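Local coordinates for transcriptional regulator, MarR family (Silicibacter pomeroyi DSS-3, PDB 3BJ6), which probably binds DNA as a dimeric winged helix-turn-helix transcription factor of the MarR family, regulating gene expression, at residues 36-41 against 109-114; 44-49 against 105-110. All coordinates share one frame; numbering follows the deposited sequence. Where two conformers were deposited one is given.

Contact 1 of 2, residues 36-41 against 109-114; sequences EGVTVG and TAIRAD
E36 lays the aliphatic part of its side chain along I111, its CG 3.8 Å from I111 CG1, the two side chains running antiparallel alongside each other. The site is the turn that joins helix 18-35 to helix 40-51, packed against helix 102-123 of a MarR-type fold, and the turn opens with a Schellman motif, in which G37, with positive phi, is the C-prime residue and V38 N returns to T33 O, and closes at T39, the N-cap of helix 40-51. The bend of E36 at chi2 (-69°) swings the carboxylate away from I111 and over A110, whose CB lies 3.7 Å from E36 OE1. This is van der Waals contact, with no polar bond between the two segments. Cut back to an alanine here, the side chain would lose CG and the carboxylate, and the A110 methyl and one flank of I111 are likely to be left uncovered. I111 also touches T33 and R43, so its side chain is buried where both helices flanking the turn meet helix 102-123. With CG1 anti to its carbonyl carbon (chi1 -71°), I111 sends its chain toward the turn, where CD1 meets V38 CG2 at 3.5 Å.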
loop_
_atom_site.group_PDB
_atom_site.type_symbol
_atom_site.label_atom_id
_atom_site.label_comp_id
_atom_site.label_asym_id
_atom_site.label_seq_id
_atom_site.Cartn_x
_atom_site.Cartn_y
_atom_site.Cartn_z
ATOM N N GLU A 36 -2.326 17.740 -16.198
ATOM C CA GLU A 36 -1.106 18.131 -16.962
ATOM C C GLU A 36 -0.791 17.195 -18.117
ATOM O O GLU A 36 0.318 17.222 -18.673
ATOM C CB GLU A 36 0.105 18.220 -16.013
ATOM C CG GLU A 36 -0.115 19.236 -14.883
ATOM C CD GLU A 36 -0.139 20.699 -15.369
ATOM O OE1 GLU A 36 -0.782 21.525 -14.696
ATOM O OE2 GLU A 36 0.480 21.021 -16.406
ATOM N N GLY A 37 -1.755 16.335 -18.464
ATOM C CA GLY A 37 -1.633 15.482 -19.635
ATOM C C GLY A 37 -0.802 14.231 -19.465
ATOM O O GLY A 37 -0.355 13.648 -20.473
ATOM N N VAL A 38 -0.558 13.802 -18.223
ATOM C CA VAL A 38 0.272 12.611 -18.023
ATOM C C VAL A 38 -0.384 11.626 -17.047
ATOM O O VAL A 38 -1.278 11.996 -16.308
ATOM C CB VAL A 38 1.739 12.961 -17.566
ATOM C CG1 VAL A 38 2.419 13.964 -18.588
ATOM C CG2 VAL A 38 1.772 13.503 -16.136
ATOM N N THR A 39 0.064 10.377 -17.081
ATOM C CA THR A 39 -0.419 9.324 -16.200
ATOM C C THR A 39 0.409 9.275 -14.913
ATOM O O THR A 39 1.447 9.951 -14.799
ATOM C CB THR A 39 -0.301 7.936 -16.885
ATOM O OG1 THR A 39 1.073 7.633 -17.098
ATOM C CG2 THR A 39 -1.063 7.894 -18.228
ATOM N N VAL A 40 -0.032 8.448 -13.952
ATOM C CA VAL A 40 0.684 8.273 -12.676
ATOM C C VAL A 40 2.056 7.649 -12.896
ATOM O O VAL A 40 3.036 8.054 -12.259
ATOM C CB VAL A 40 -0.130 7.428 -11.663
ATOM C CG1 VAL A 40 0.579 7.337 -10.294
ATOM C CG2 VAL A 40 -1.473 8.052 -11.458
ATOM N N GLY A 41 2.110 6.660 -13.789
ATOM C CA GLY A 41 3.377 5.997 -14.122
ATOM C C GLY A 41 4.340 7.007 -14.756
ATOM O O GLY A 41 5.505 7.042 -14.404
ATOM N N THR A 109 6.942 20.035 -12.188
ATOM C CA THR A 109 6.889 21.161 -11.254
ATOM C C THR A 109 5.454 21.491 -10.893
ATOM O O THR A 109 5.135 21.706 -9.715
ATOM C CB THR A 109 7.572 22.415 -11.850
ATOM O OG1 THR A 109 8.947 22.100 -12.103
ATOM C CG2 THR A 109 7.523 23.603 -10.903
ATOM N N ALA A 110 4.607 21.563 -11.916
ATOM C CA ALA A 110 3.186 21.877 -11.733
ATOM C C ALA A 110 2.493 20.787 -10.924
ATOM O O ALA A 110 1.733 21.074 -9.992
ATOM C CB ALA A 110 2.479 22.076 -13.095
ATOM N N ILE A 111 2.756 19.536 -11.261
ATOM C CA ILE A 111 2.148 18.426 -10.522
ATOM C C ILE A 111 2.530 18.474 -9.021
ATOM O O ILE A 111 1.670 18.372 -8.128
ATOM C CB ILE A 111 2.550 17.059 -11.176
ATOM C CG1 ILE A 111 1.843 16.888 -12.544
ATOM C CG2 ILE A 111 2.202 15.883 -10.237
ATOM C CD1 ILE A 111 2.396 15.697 -13.426
ATOM N N ARG A 112 3.818 18.661 -8.764
ATOM C CA ARG A 112 4.342 18.693 -7.397
ATOM C C ARG A 112 3.778 19.856 -6.592
ATOM O O ARG A 112 3.453 19.676 -5.432
ATOM C CB ARG A 112 5.877 18.705 -7.404
ATOM C CG ARG A 112 6.481 17.381 -7.973
ATOM C CD ARG A 112 6.090 16.106 -7.153
ATOM N NE ARG A 112 6.720 16.222 -5.847
ATOM C CZ ARG A 112 6.094 16.218 -4.673
ATOM N NH1 ARG A 112 6.824 16.398 -3.574
ATOM N NH2 ARG A 112 4.770 16.015 -4.574
ATOM N N ALA A 113 3.628 21.028 -7.218
ATOM C CA ALA A 113 3.083 22.203 -6.532
ATOM C C ALA A 113 1.650 21.924 -6.126
ATOM O O ALA A 113 1.242 22.254 -5.016
ATOM C CB ALA A 113 3.152 23.446 -7.426
ATOM N N ASP A 114 0.887 21.301 -7.019
ATOM C CA ASP A 114 -0.510 20.977 -6.735
ATOM C C ASP A 114 -0.636 19.935 -5.601
ATOM O O ASP A 114 -1.444 20.085 -4.697
ATOM C CB ASP A 114 -1.170 20.465 -8.028
ATOM C CG ASP A 114 -2.595 19.997 -7.806
ATOM O OD1 ASP A 114 -3.368 20.749 -7.186
ATOM O OD2 ASP A 114 -2.947 18.889 -8.266
#

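Contact 2 of 2, residues 44-49 against 105-110; sequences AILEGL and EAIITA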
loop_
_atom_site.group_PDB
_atom_site.type_symbol
_atom_site.label_atom_id
_atom_site.label_comp_id
_atom_site.label_asym_id
_atom_site.label_seq_id
_atom_site.Cartn_x
_atom_site.Cartn_y
_atom_site.Cartn_z
ATOM N N ALA A 44 5.823 9.277 -12.167
ATOM C CA ALA A 44 6.870 8.620 -11.360
ATOM C C ALA A 44 8.229 8.765 -12.076
ATOM O O ALA A 44 9.238 9.088 -11.447
ATOM C CB ALA A 44 6.536 7.107 -11.159
ATOM N N ILE A 45 8.245 8.548 -13.386
ATOM C CA ILE A 45 9.495 8.682 -14.176
ATOM C C ILE A 45 9.963 10.147 -14.239
ATOM O O ILE A 45 11.158 10.419 -14.085
ATOM C CB ILE A 45 9.375 8.037 -15.595
ATOM C CG1 ILE A 45 9.722 6.526 -15.524
ATOM C CG2 ILE A 45 10.323 8.679 -16.625
ATOM C CD1 ILE A 45 8.763 5.761 -14.695
ATOM N N LEU A 46 9.040 11.095 -14.470
ATOM C CA LEU A 46 9.427 12.517 -14.462
ATOM C C LEU A 46 9.998 12.920 -13.113
ATOM O O LEU A 46 10.980 13.671 -13.019
ATOM C CB LEU A 46 8.228 13.424 -14.842
ATOM C CG LEU A 46 7.576 13.124 -16.212
ATOM C CD1 LEU A 46 6.326 14.027 -16.420
ATOM C CD2 LEU A 46 8.590 13.339 -17.356
ATOM N N GLU A 47 9.376 12.441 -12.047
ATOM C CA GLU A 47 9.873 12.763 -10.702
ATOM C C GLU A 47 11.252 12.175 -10.503
ATOM O O GLU A 47 12.135 12.862 -10.023
ATOM C CB GLU A 47 8.911 12.285 -9.608
ATOM C CG GLU A 47 9.461 12.495 -8.186
ATOM C CD GLU A 47 8.504 12.004 -7.071
ATOM O OE1 GLU A 47 7.802 10.966 -7.252
ATOM O OE2 GLU A 47 8.518 12.630 -5.991
ATOM N N GLY A 48 11.442 10.913 -10.888
ATOM C CA GLY A 48 12.768 10.291 -10.814
ATOM C C GLY A 48 13.857 11.070 -11.550
ATOM O O GLY A 48 14.931 11.286 -11.003
ATOM N N LEU A 49 13.569 11.537 -12.770
ATOM C CA LEU A 49 14.551 12.309 -13.541
ATOM C C LEU A 49 14.745 13.729 -13.011
ATOM O O LEU A 49 15.807 14.324 -13.199
ATOM C CB LEU A 49 14.189 12.333 -15.033
ATOM C CG LEU A 49 14.337 10.932 -15.648
ATOM C CD1 LEU A 49 13.701 10.846 -17.071
ATOM C CD2 LEU A 49 15.818 10.496 -15.719
ATOM N N GLU A 105 9.977 19.307 -17.411
ATOM C CA GLU A 105 10.284 20.088 -16.223
ATOM C C GLU A 105 9.085 20.926 -15.730
ATOM O O GLU A 105 8.790 20.946 -14.534
ATOM C CB GLU A 105 11.500 20.979 -16.521
ATOM C CG GLU A 105 12.095 21.688 -15.315
ATOM C CD GLU A 105 13.593 22.003 -15.476
ATOM O OE1 GLU A 105 14.260 22.214 -14.441
ATOM O OE2 GLU A 105 14.102 22.023 -16.618
ATOM N N ALA A 106 8.398 21.598 -16.656
ATOM C CA ALA A 106 7.205 22.407 -16.331
ATOM C C ALA A 106 6.076 21.513 -15.767
ATOM O O ALA A 106 5.449 21.853 -14.769
ATOM C CB ALA A 106 6.720 23.197 -17.541
ATOM N N ILE A 107 5.838 20.379 -16.422
ATOM C CA ILE A 107 4.794 19.453 -16.006
ATOM C C ILE A 107 5.049 18.900 -14.584
ATOM O O ILE A 107 4.174 18.979 -13.725
ATOM C CB ILE A 107 4.631 18.330 -17.032
ATOM C CG1 ILE A 107 3.865 18.901 -18.235
ATOM C CG2 ILE A 107 3.865 17.148 -16.409
ATOM C CD1 ILE A 107 3.854 17.967 -19.449
ATOM N N ILE A 108 6.250 18.388 -14.323
ATOM C CA ILE A 108 6.472 17.769 -12.984
ATOM C C ILE A 108 6.465 18.827 -11.868
ATOM O O ILE A 108 5.954 18.578 -10.772
ATOM C CB ILE A 108 7.702 16.773 -12.930
ATOM C CG1 ILE A 108 7.690 15.980 -11.614
ATOM C CG2 ILE A 108 9.028 17.518 -13.136
ATOM C CD1 ILE A 108 6.471 15.048 -11.456
ATOM N N THR A 109 6.942 20.035 -12.188
ATOM C CA THR A 109 6.889 21.161 -11.254
ATOM C C THR A 109 5.454 21.491 -10.893
ATOM O O THR A 109 5.135 21.706 -9.715
ATOM C CB THR A 109 7.572 22.415 -11.850
ATOM O OG1 THR A 109 8.947 22.100 -12.103
ATOM C CG2 THR A 109 7.523 23.603 -10.903
ATOM N N ALA A 110 4.607 21.563 -11.916
ATOM C CA ALA A 110 3.186 21.877 -11.733
ATOM C C ALA A 110 2.493 20.787 -10.924
ATOM O O ALA A 110 1.733 21.074 -9.992
ATOM C CB ALA A 110 2.479 22.076 -13.095
#
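I108 sets its CB 3.9 Å from L46 CB, and these are the residues whose CA atoms are nearest across the two segments. The first torsion, with CG1 trans to the backbone N (chi1 -169°), carries the chain to the backbone of the next residue, and CG1 stands 3.9 Å from E47 N. At the tip, CD1 rests near that same nitrogen and lies 4.1 Å from both E47 CB and L46 CB. Thus a single isoleucine covers the bases of two side chains, L46 and E47, and the backbone nitrogen of E47. L46 in turn reaches past I108: its CD1 meets I107 CG2 at 4.0 Å, the two side chains crossing at a slant. The carboxylate of E47 turns outward from the apolar patch. Its OE1 forms a salt bridge with R43, and its OE2 is hydrogen-bonded to Y12 OH of the second subunit, so a residue at the edge of the packing also takes part in the dimer. L46 and I108 both touch L100 of strand 97-100, and L46 also touches I84 of strand 84-87. The axes of the segments 44-49 and 105-110 pass 9.7 Å apart at -102°, nearly at right angles, and the buried aliphatic core between helices 40-51 and 102-123 adjoins the beta-wing strands of the winged helix-turn-helix fold of MarR proteins.

Contacts 1 and 2 show how one helix can receive both a turn and the helix that follows it. Their centres are about 7 Å apart, and their segments on helix 102-123 overlap at T109 and A110, though of these only A110 makes contact, and only in contact 1. I107 bridges them: while packing in contact 2, it also touches the turn, with its CD1 3.7 Å from E36 O and its CG2 4.1 Å from V38 CG1. On another flank, R112 NE lies 4.0 Å from E47 OE2, and both residues meet Y12 of the second subunit, R112 by a cation-pi interaction and E47 by a hydrogen bond. An ethanol molecule, probably from the crystallisation liquor, sits about 5 Å from the V38 side chain in contact 1.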